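Local structure of uncharacterized conserved protein (Idiomarina loihiensis, 2QSD) at residues K9-P20 and T51-H62. The protein is of unknown function, a conserved bacterial protein of the DUF1543 family rich in antiparallel beta sheet. Numbering follows the deposited sequence.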
loop_
_atom_site.group_PDB
_atom_site.type_symbol
_atom_site.label_atom_id
_atom_site.label_comp_id
_atom_site.label_asym_id
_atom_site.label_seq_id
_atom_site.Cartn_x
_atom_site.Cartn_y
_atom_site.Cartn_z
ATOM N N LYS A 9 -11.754 14.522 19.175
ATOM C CA LYS A 9 -10.390 14.580 18.698
ATOM C C LYS A 9 -10.346 14.214 17.215
ATOM O O LYS A 9 -11.103 13.357 16.757
ATOM C CB LYS A 9 -9.524 13.611 19.497
ATOM C CG LYS A 9 -9.321 13.980 20.967
ATOM C CD LYS A 9 -8.661 12.824 21.723
ATOM C CE LYS A 9 -8.337 13.182 23.162
ATOM N NZ LYS A 9 -9.566 13.395 23.981
ATOM N N LEU A 10 -9.471 14.876 16.467
ATOM C CA LEU A 10 -9.189 14.483 15.096
ATOM C C LEU A 10 -8.022 13.498 15.086
ATOM O O LEU A 10 -6.918 13.812 15.545
ATOM C CB LEU A 10 -8.863 15.704 14.222
ATOM C CG LEU A 10 -8.508 15.417 12.756
ATOM C CD1 LEU A 10 -9.700 14.852 11.983
ATOM C CD2 LEU A 10 -7.971 16.657 12.063
ATOM N N PHE A 11 -8.282 12.305 14.570
ATOM C CA PHE A 11 -7.262 11.284 14.442
ATOM C C PHE A 11 -6.931 11.032 12.981
ATOM O O PHE A 11 -7.820 10.983 12.123
ATOM C CB PHE A 11 -7.734 9.972 15.050
ATOM C CG PHE A 11 -7.967 10.017 16.534
ATOM C CD1 PHE A 11 -9.261 10.115 17.039
ATOM C CD2 PHE A 11 -6.901 9.907 17.427
ATOM C CE1 PHE A 11 -9.495 10.114 18.412
ATOM C CE2 PHE A 11 -7.120 9.913 18.801
ATOM C CZ PHE A 11 -8.421 10.017 19.295
ATOM N N LEU A 12 -5.644 10.876 12.708
ATOM C CA LEU A 12 -5.189 10.368 11.428
ATOM C C LEU A 12 -4.730 8.931 11.660
ATOM O O LEU A 12 -3.809 8.691 12.432
ATOM C CB LEU A 12 -4.120 11.306 10.848
ATOM C CG LEU A 12 -2.746 11.099 10.186
ATOM C CD1 LEU A 12 -2.476 9.771 9.520
ATOM C CD2 LEU A 12 -2.513 12.234 9.196
ATOM N N VAL A 13 -5.405 7.981 11.016
ATOM C CA VAL A 13 -5.163 6.557 11.248
ATOM C C VAL A 13 -4.633 5.857 9.999
ATOM O O VAL A 13 -5.069 6.128 8.881
ATOM C CB VAL A 13 -6.429 5.814 11.780
ATOM C CG1 VAL A 13 -6.886 6.386 13.102
ATOM C CG2 VAL A 13 -7.570 5.885 10.804
ATOM N N TYR A 14 -3.676 4.964 10.202
ATOM C CA TYR A 14 -3.094 4.189 9.119
ATOM C C TYR A 14 -3.617 2.775 9.288
ATOM O O TYR A 14 -3.329 2.106 10.280
ATOM C CB TYR A 14 -1.576 4.238 9.230
ATOM C CG TYR A 14 -0.784 3.578 8.124
ATOM C CD1 TYR A 14 -0.822 4.067 6.815
ATOM C CD2 TYR A 14 0.057 2.498 8.400
ATOM C CE1 TYR A 14 -0.074 3.475 5.798
ATOM C CE2 TYR A 14 0.818 1.894 7.391
ATOM C CZ TYR A 14 0.744 2.388 6.095
ATOM O OH TYR A 14 1.486 1.799 5.102
ATOM N N VAL A 15 -4.436 2.339 8.341
ATOM C CA VAL A 15 -5.098 1.049 8.466
ATOM C C VAL A 15 -4.669 0.114 7.353
ATOM O O VAL A 15 -4.194 0.558 6.308
ATOM C CB VAL A 15 -6.631 1.189 8.507
ATOM C CG1 VAL A 15 -7.050 1.903 9.769
ATOM C CG2 VAL A 15 -7.149 1.945 7.286
ATOM N N GLY A 16 -4.828 -1.182 7.591
ATOM C CA GLY A 16 -4.391 -2.205 6.652
ATOM C C GLY A 16 -5.382 -3.338 6.519
ATOM O O GLY A 16 -6.195 -3.594 7.416
ATOM N N GLY A 17 -5.306 -4.028 5.390
ATOM C CA GLY A 17 -6.202 -5.134 5.119
ATOM C C GLY A 17 -6.144 -5.554 3.669
ATOM O O GLY A 17 -5.221 -5.187 2.935
ATOM N N THR A 18 -7.147 -6.314 3.252
ATOM C CA THR A 18 -7.163 -6.865 1.912
ATOM C C THR A 18 -8.266 -6.241 1.044
ATOM O O THR A 18 -9.174 -5.576 1.552
ATOM C CB THR A 18 -7.234 -8.423 1.959
ATOM O OG1 THR A 18 -7.061 -8.950 0.643
ATOM C CG2 THR A 18 -8.560 -8.907 2.522
ATOM N N ALA A 19 -8.148 -6.424 -0.267
ATOM C CA ALA A 19 -9.208 -6.079 -1.218
ATOM C C ALA A 19 -9.246 -7.139 -2.325
ATOM O O ALA A 19 -8.214 -7.760 -2.606
ATOM C CB ALA A 19 -8.974 -4.692 -1.805
ATOM N N PRO A 20 -10.428 -7.367 -2.943
ATOM C CA PRO A 20 -10.521 -8.391 -3.992
ATOM C C PRO A 20 -9.629 -8.103 -5.192
ATOM O O PRO A 20 -9.593 -6.970 -5.688
ATOM C CB PRO A 20 -11.989 -8.327 -4.409
ATOM C CG PRO A 20 -12.699 -7.755 -3.215
ATOM C CD PRO A 20 -11.739 -6.734 -2.698
ATOM N N THR A 51 -11.900 -5.065 1.708
ATOM C CA THR A 51 -12.609 -6.132 2.402
ATOM C C THR A 51 -12.571 -5.899 3.910
ATOM O O THR A 51 -11.518 -5.589 4.466
ATOM C CB THR A 51 -11.961 -7.494 2.047
ATOM O OG1 THR A 51 -12.095 -7.728 0.640
ATOM C CG2 THR A 51 -12.574 -8.659 2.829
ATOM N N GLN A 52 -13.721 -6.063 4.560
ATOM C CA GLN A 52 -13.864 -5.843 6.001
ATOM C C GLN A 52 -13.139 -6.861 6.867
ATOM O O GLN A 52 -12.545 -6.497 7.881
ATOM C CB GLN A 52 -15.343 -5.781 6.402
ATOM C CG GLN A 52 -16.110 -4.603 5.800
ATOM C CD GLN A 52 -15.624 -3.246 6.294
ATOM O OE1 GLN A 52 -15.256 -3.088 7.461
ATOM N NE2 GLN A 52 -15.629 -2.257 5.403
ATOM N N LYS A 53 -13.191 -8.129 6.473
ATOM C CA LYS A 53 -12.574 -9.199 7.252
ATOM C C LYS A 53 -11.051 -9.077 7.310
ATOM O O LYS A 53 -10.372 -9.099 6.276
ATOM C CB LYS A 53 -12.986 -10.573 6.716
ATOM C CG LYS A 53 -12.420 -11.746 7.506
ATOM C CD LYS A 53 -13.236 -13.010 7.273
ATOM C CE LYS A 53 -12.561 -14.228 7.886
ATOM N NZ LYS A 53 -11.499 -14.778 6.994
ATOM N N GLY A 54 -10.535 -8.942 8.531
ATOM C CA GLY A 54 -9.095 -8.908 8.779
ATOM C C GLY A 54 -8.522 -7.506 8.856
ATOM O O GLY A 54 -7.303 -7.338 8.917
ATOM N N LEU A 55 -9.401 -6.506 8.851
ATOM C CA LEU A 55 -9.006 -5.106 8.934
ATOM C C LEU A 55 -8.273 -4.829 10.241
ATOM O O LEU A 55 -8.699 -5.261 11.313
ATOM C CB LEU A 55 -10.234 -4.199 8.804
ATOM C CG LEU A 55 -10.080 -2.674 8.822
ATOM C CD1 LEU A 55 -9.216 -2.183 7.669
ATOM C CD2 LEU A 55 -11.445 -2.026 8.766
ATOM N N HIS A 56 -7.150 -4.131 10.138
ATOM C CA HIS A 56 -6.338 -3.832 11.308
ATOM C C HIS A 56 -5.791 -2.420 11.265
ATOM O O HIS A 56 -5.501 -1.877 10.197
ATOM C CB HIS A 56 -5.193 -4.842 11.459
ATOM C CG HIS A 56 -4.349 -4.994 10.230
ATOM N ND1 HIS A 56 -3.169 -4.304 10.047
ATOM C CD2 HIS A 56 -4.510 -5.761 9.124
ATOM C CE1 HIS A 56 -2.641 -4.635 8.883
ATOM N NE2 HIS A 56 -3.438 -5.514 8.300
ATOM N N LEU A 57 -5.666 -1.839 12.450
ATOM C CA LEU A 57 -5.057 -0.544 12.661
ATOM C C LEU A 57 -3.550 -0.726 12.829
ATOM O O LEU A 57 -3.116 -1.593 13.586
ATOM C CB LEU A 57 -5.661 0.052 13.924
ATOM C CG LEU A 57 -5.358 1.484 14.319
ATOM C CD1 LEU A 57 -6.165 2.445 13.470
ATOM C CD2 LEU A 57 -5.698 1.628 15.786
ATOM N N ASP A 58 -2.757 0.088 12.133
ATOM C CA ASP A 58 -1.290 -0.040 12.174
ATOM C C ASP A 58 -0.554 1.111 12.860
ATOM O O ASP A 58 0.423 0.888 13.569
ATOM C CB ASP A 58 -0.716 -0.287 10.775
ATOM C CG ASP A 58 -1.011 -1.692 10.263
ATOM O OD1 ASP A 58 -1.440 -2.548 11.069
ATOM O OD2 ASP A 58 -0.816 -1.939 9.053
ATOM N N SER A 59 -1.004 2.338 12.618
ATOM C CA SER A 59 -0.559 3.491 13.390
ATOM C C SER A 59 -1.626 4.572 13.387
ATOM O O SER A 59 -2.533 4.559 12.557
ATOM C CB SER A 59 0.771 4.047 12.873
ATOM O OG SER A 59 0.642 4.575 11.571
ATOM N N PHE A 60 -1.518 5.494 14.337
ATOM C CA PHE A 60 -2.372 6.667 14.382
ATOM C C PHE A 60 -1.703 7.825 15.110
ATOM O O PHE A 60 -0.755 7.631 15.876
ATOM C CB PHE A 60 -3.736 6.354 15.016
ATOM C CG PHE A 60 -3.684 6.074 16.494
ATOM C CD1 PHE A 60 -3.587 4.770 16.960
ATOM C CD2 PHE A 60 -3.764 7.110 17.421
ATOM C CE1 PHE A 60 -3.549 4.499 18.321
ATOM C CE2 PHE A 60 -3.718 6.852 18.785
ATOM C CZ PHE A 60 -3.615 5.544 19.237
ATOM N N VAL A 61 -2.227 9.023 14.877
ATOM C CA VAL A 61 -1.846 10.205 15.635
ATOM C C VAL A 61 -3.065 11.086 15.875
ATOM O O VAL A 61 -3.895 11.273 14.987
ATOM C CB VAL A 61 -0.679 10.982 14.953
ATOM C CG1 VAL A 61 -0.997 11.317 13.487
ATOM C CG2 VAL A 61 -0.297 12.232 15.748
ATOM N N HIS A 62 -3.193 11.573 17.105
ATOM C CA HIS A 62 -4.151 12.617 17.441
ATOM C C HIS A 62 -3.565 13.909 16.910
ATOM O O HIS A 62 -2.507 14.348 17.365
ATOM C CB HIS A 62 -4.354 12.670 18.964
ATOM C CG HIS A 62 -5.106 13.873 19.453
ATOM N ND1 HIS A 62 -4.885 14.423 20.698
ATOM C CD2 HIS A 62 -6.073 14.626 18.877
ATOM C CE1 HIS A 62 -5.684 15.460 20.867
ATOM N NE2 HIS A 62 -6.411 15.608 19.775
HETATM O O HOH W 1 -7.897 17.012 17.174
HETATM O O HOH W 2 -9.134 -6.911 5.252
#
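With CG set between its backbone N and carbonyl carbon (chi1 53°), His56 lays its imidazole over Gly16, whereas His62, its CG anti to the backbone N (chi1 169°), carries its ring across to Lys9. Gly16 CA sits 4.0 Å from the His56 ring centroid, a CH-pi contact, and a CB there would collide with the imidazole. Hydrogen bonds at both nitrogens hold the ring's rotation: ND1 donates to Asp58 OD1 at 2.7 Å, on the syn side of the carboxylate, and NE2 is hydrogen-bonded to Glu25 OE1, while Tyr175 stacks on the ring. With an alanine here, the Asp58 carboxylate and Glu25 would probably lose their common partner, and a gap would open over Gly16 CA. Strands 9-17 and 56-62 pair antiparallel around a classic beta bulge: Asp58 and Ser59 both face Tyr14, whose O accepts from Asp58 N at 2.8 Å and, weakly, from Ser59 N at 3.3 Å. Strand 26-34 flanks strand 9-17 along its other edge. On the face shared by Val13, Val15 and Leu57, Leu57 CD1 lies 3.8 Å from both Val13 CB and Val15 CG1. At the far end, Lys9 runs its aliphatic chain over one face of His62, CG 3.9 Å from the ring centroid, and Leu10 O meets that ring's edge in plane.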